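Local atomic coordinates of ribonuclease VapC2 (Rickettsia felis, PDB entry 3ZVK), a protein that cleaves single-stranded RNA as the magnesium-dependent toxin of a type II toxin-antitoxin pair and inhibits the growth of cells that express it. Residues Ser20-Leu25 / Glu130-Lys134. The protein carries 1 engineered substitution. Numbering follows the deposited sequence.
Sequences SYYNNL and ENWDK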
ATOM      1  N   SER A  20     -17.710   4.028 -41.673  1.00 49.83           N
ATOM      2  CA  SER A  20     -18.713   3.172 -41.036  1.00 49.18           C
ATOM      3  C   SER A  20     -18.355   2.855 -39.571  1.00 48.90           C
ATOM      4  O   SER A  20     -19.243   2.884 -38.711  1.00 46.78           O
ATOM      5  CB  SER A  20     -19.034   1.934 -41.889  1.00 50.59           C
ATOM      6  OG  SER A  20     -18.038   0.934 -41.857  1.00 55.56           O
ATOM      7  N   TYR A  21     -17.048   2.674 -39.285  1.00 44.41           N
ATOM      8  CA  TYR A  21     -16.510   2.421 -37.935  1.00 42.11           C
ATOM      9  C   TYR A  21     -16.742   3.623 -37.020  1.00 48.19           C
ATOM     10  O   TYR A  21     -17.265   3.425 -35.922  1.00 49.30           O
ATOM     11  CB  TYR A  21     -15.016   2.013 -37.975  1.00 40.72           C
ATOM     12  CG  TYR A  21     -14.743   0.577 -38.386  1.00 40.73           C
ATOM     13  CD1 TYR A  21     -15.570  -0.080 -39.303  1.00 42.86           C
ATOM     14  CD2 TYR A  21     -13.595  -0.089 -37.950  1.00 39.66           C
ATOM     15  CE1 TYR A  21     -15.284  -1.372 -39.738  1.00 43.11           C
ATOM     16  CE2 TYR A  21     -13.307  -1.396 -38.370  1.00 40.12           C
ATOM     17  CZ  TYR A  21     -14.158  -2.029 -39.262  1.00 49.54           C
ATOM     18  OH  TYR A  21     -13.939  -3.309 -39.680  1.00 56.51           O
ATOM     19  N   TYR A  22     -16.420   4.873 -37.468  1.00 44.54           N
ATOM     20  CA  TYR A  22     -16.656   6.045 -36.617  1.00 44.22           C
ATOM     21  C   TYR A  22     -18.139   6.334 -36.411  1.00 49.53           C
ATOM     22  O   TYR A  22     -18.508   6.850 -35.353  1.00 49.28           O
ATOM     23  CB  TYR A  22     -15.818   7.293 -37.004  1.00 46.02           C
ATOM     24  CG  TYR A  22     -16.381   8.193 -38.088  1.00 50.46           C
ATOM     25  CD1 TYR A  22     -17.507   8.987 -37.852  1.00 52.76           C
ATOM     26  CD2 TYR A  22     -15.704   8.377 -39.288  1.00 52.24           C
ATOM     27  CE1 TYR A  22     -18.020   9.826 -38.840  1.00 52.30           C
ATOM     28  CE2 TYR A  22     -16.184   9.252 -40.266  1.00 54.40           C
ATOM     29  CZ  TYR A  22     -17.338   9.980 -40.032  1.00 61.86           C
ATOM     30  OH  TYR A  22     -17.826  10.834 -40.986  1.00 72.57           O
ATOM     31  N   ASN A  23     -18.993   6.011 -37.412  1.00 45.88           N
ATOM     32  CA  ASN A  23     -20.429   6.209 -37.270  1.00 46.66           C
ATOM     33  C   ASN A  23     -21.022   5.230 -36.256  1.00 50.68           C
ATOM     34  O   ASN A  23     -21.911   5.613 -35.509  1.00 52.85           O
ATOM     35  CB  ASN A  23     -21.166   6.141 -38.619  1.00 51.29           C
ATOM     36  CG  ASN A  23     -21.020   7.388 -39.471  1.00 71.10           C
ATOM     37  OD1 ASN A  23     -20.601   7.328 -40.619  1.00 54.48           O
ATOM     38  ND2 ASN A  23     -21.396   8.552 -38.948  1.00 70.94           N
ATOM     39  N   ASN A  24     -20.501   4.005 -36.186  1.00 46.52           N
ATOM     40  CA  ASN A  24     -20.952   2.987 -35.237  1.00 46.91           C
ATOM     41  C   ASN A  24     -20.478   3.340 -33.857  1.00 50.79           C
ATOM     42  O   ASN A  24     -21.218   3.148 -32.892  1.00 53.66           O
ATOM     43  CB  ASN A  24     -20.374   1.616 -35.609  1.00 48.48           C
ATOM     44  CG  ASN A  24     -21.038   0.942 -36.787  1.00 48.56           C
ATOM     45  OD1 ASN A  24     -21.994   1.438 -37.356  1.00 45.37           O
ATOM     46  ND2 ASN A  24     -20.520  -0.197 -37.198  1.00 41.49           N
ATOM     47  N   LEU A  25     -19.241   3.871 -33.763  1.00 42.30           N
ATOM     48  CA  LEU A  25     -18.635   4.266 -32.498  1.00 38.49           C
ATOM     49  C   LEU A  25     -19.348   5.476 -31.932  1.00 44.39           C
ATOM     50  O   LEU A  25     -19.745   5.433 -30.776  1.00 45.38           O
ATOM     51  CB  LEU A  25     -17.120   4.519 -32.625  1.00 35.64           C
ATOM     52  CG  LEU A  25     -16.222   3.298 -32.769  1.00 37.57           C
ATOM     53  CD1 LEU A  25     -14.882   3.683 -33.341  1.00 36.31           C
ATOM     54  CD2 LEU A  25     -16.073   2.551 -31.459  1.00 35.93           C
ATOM     55  N   GLU A 130     -20.616  -8.844 -32.435  1.00 53.71           N
ATOM     56  CA  GLU A 130     -21.129  -7.868 -33.380  1.00 51.80           C
ATOM     57  C   GLU A 130     -20.020  -7.676 -34.404  1.00 54.36           C
ATOM     58  O   GLU A 130     -18.882  -7.395 -34.052  1.00 50.83           O
ATOM     59  CB  GLU A 130     -21.542  -6.546 -32.706  1.00 51.40           C
ATOM     60  CG  GLU A 130     -22.390  -5.670 -33.601  1.00 52.04           C
ATOM     61  CD  GLU A 130     -22.993  -4.455 -32.929  1.00 66.10           C
ATOM     62  OE1 GLU A 130     -24.022  -4.581 -32.221  1.00 63.79           O
ATOM     63  OE2 GLU A 130     -22.498  -3.349 -33.223  1.00 59.70           O
ATOM     64  N   ASN A 131     -20.339  -7.938 -35.661  1.00 54.45           N
ATOM     65  CA  ASN A 131     -19.417  -7.858 -36.780  1.00 54.46           C
ATOM     66  C   ASN A 131     -19.597  -6.551 -37.542  1.00 57.57           C
ATOM     67  O   ASN A 131     -20.714  -6.254 -38.004  1.00 59.28           O
ATOM     68  CB  ASN A 131     -19.636  -9.063 -37.722  1.00 56.90           C
ATOM     69  CG  ASN A 131     -18.524  -9.312 -38.715  1.00 80.89           C
ATOM     70  OD1 ASN A 131     -18.215  -8.480 -39.581  1.00 73.72           O
ATOM     71  ND2 ASN A 131     -17.964 -10.513 -38.668  1.00 75.42           N
ATOM     72  N   TRP A 132     -18.497  -5.776 -37.682  1.00 51.04           N
ATOM     73  CA  TRP A 132     -18.503  -4.559 -38.471  1.00 50.97           C
ATOM     74  C   TRP A 132     -17.756  -4.896 -39.748  1.00 60.79           C
ATOM     75  O   TRP A 132     -16.567  -5.157 -39.714  1.00 61.50           O
ATOM     76  CB  TRP A 132     -17.904  -3.367 -37.720  1.00 46.80           C
ATOM     77  CG  TRP A 132     -18.638  -2.908 -36.487  1.00 46.66           C
ATOM     78  CD1 TRP A 132     -19.821  -3.382 -36.004  1.00 50.41           C
ATOM     79  CD2 TRP A 132     -18.195  -1.912 -35.554  1.00 44.91           C
ATOM     80  NE1 TRP A 132     -20.146  -2.743 -34.832  1.00 48.52           N
ATOM     81  CE2 TRP A 132     -19.171  -1.827 -34.537  1.00 48.34           C
ATOM     82  CE3 TRP A 132     -17.037  -1.119 -35.452  1.00 44.85           C
ATOM     83  CZ2 TRP A 132     -19.038  -0.968 -33.447  1.00 46.66           C
ATOM     84  CZ3 TRP A 132     -16.933  -0.223 -34.397  1.00 45.30           C
ATOM     85  CH2 TRP A 132     -17.907  -0.179 -33.391  1.00 46.49           C
ATOM     86  N   ASP A 133     -18.463  -5.001 -40.860  1.00 62.88           N
ATOM     87  CA  ASP A 133     -17.840  -5.370 -42.127  1.00 64.75           C
ATOM     88  C   ASP A 133     -16.848  -4.307 -42.590  1.00 68.32           C
ATOM     89  O   ASP A 133     -17.104  -3.117 -42.430  1.00 67.12           O
ATOM     90  CB  ASP A 133     -18.917  -5.648 -43.193  1.00 69.27           C
ATOM     91  CG  ASP A 133     -19.890  -6.771 -42.841  1.00 89.04           C
ATOM     92  OD1 ASP A 133     -20.453  -6.749 -41.720  1.00 93.69           O
ATOM     93  OD2 ASP A 133     -20.121  -7.645 -43.704  1.00 95.26           O
ATOM     94  N   LYS A 134     -15.692  -4.747 -43.114  1.00 66.17           N
ATOM     95  CA  LYS A 134     -14.623  -3.869 -43.627  1.00 81.37           C
ATOM     96  C   LYS A 134     -15.084  -3.168 -44.921  1.00104.10           C
ATOM     97  O   LYS A 134     -14.608  -2.077 -45.240  1.00 63.96           O
ATOM     98  CB  LYS A 134     -13.331  -4.665 -43.894  1.00 82.21           C
ATOM     99  CG  LYS A 134     -12.800  -5.468 -42.698  1.00 85.87           C
ATOM    100  CD  LYS A 134     -11.446  -6.106 -43.007  1.00 83.58           C
ATOM    101  CE  LYS A 134     -11.368  -7.532 -42.537  1.00 81.92           C
ATOM    102  NZ  LYS A 134     -11.422  -8.487 -43.668  1.00 81.82           N
TER
HETATM  103  O   HOH W   1     -18.807  -1.529 -41.020  1.00 43.73           O
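In this PIN domain, Trp132, just past the edge strand 128-131 of the parallel sheet, packs its indole against helix 19-29 through Tyr21, Asn24 and Leu25. These three positions, spaced three and four apart, present one side of the helix to the C-terminal tail. Tryptophan suits the junction by offering a wide flat surface with a single N-H. Asn24 lies over an indole face: its CB sits 3.7 Å from the centroid of the six-membered ring, and ND2 is 3.3 Å from Trp132 CD2, with the amide plane turned 68° from the ring. The short, slim asparagine fits because methylene and amide together span both rings. At the indole edge, near its plane, branched Leu25 packs CD2 on Trp132 CH2 at 3.8 Å. The six-membered ring also turns an edge to the face of Tyr21 in a T-shaped pair, centroids 5.7 Å apart. Tyr21 combines that ring face with a hydroxyl, which reaches across toward the tail and is hydrogen-bonded to Asn116 OD1. Trp132 NE1 gives a nearly straight 2.9 Å bond to Glu130 OE2, in the indole plane, which should fix the ring's rotation. A water joins Ser20 OG to Asp133 O, 2.7 Å from each. No direct hydrogen bond links the two segments; side-chain packing on the indole, including an asparagine amide over its face, and one bridging water join tail to helix, while the indole N-H is satisfied within its own segment.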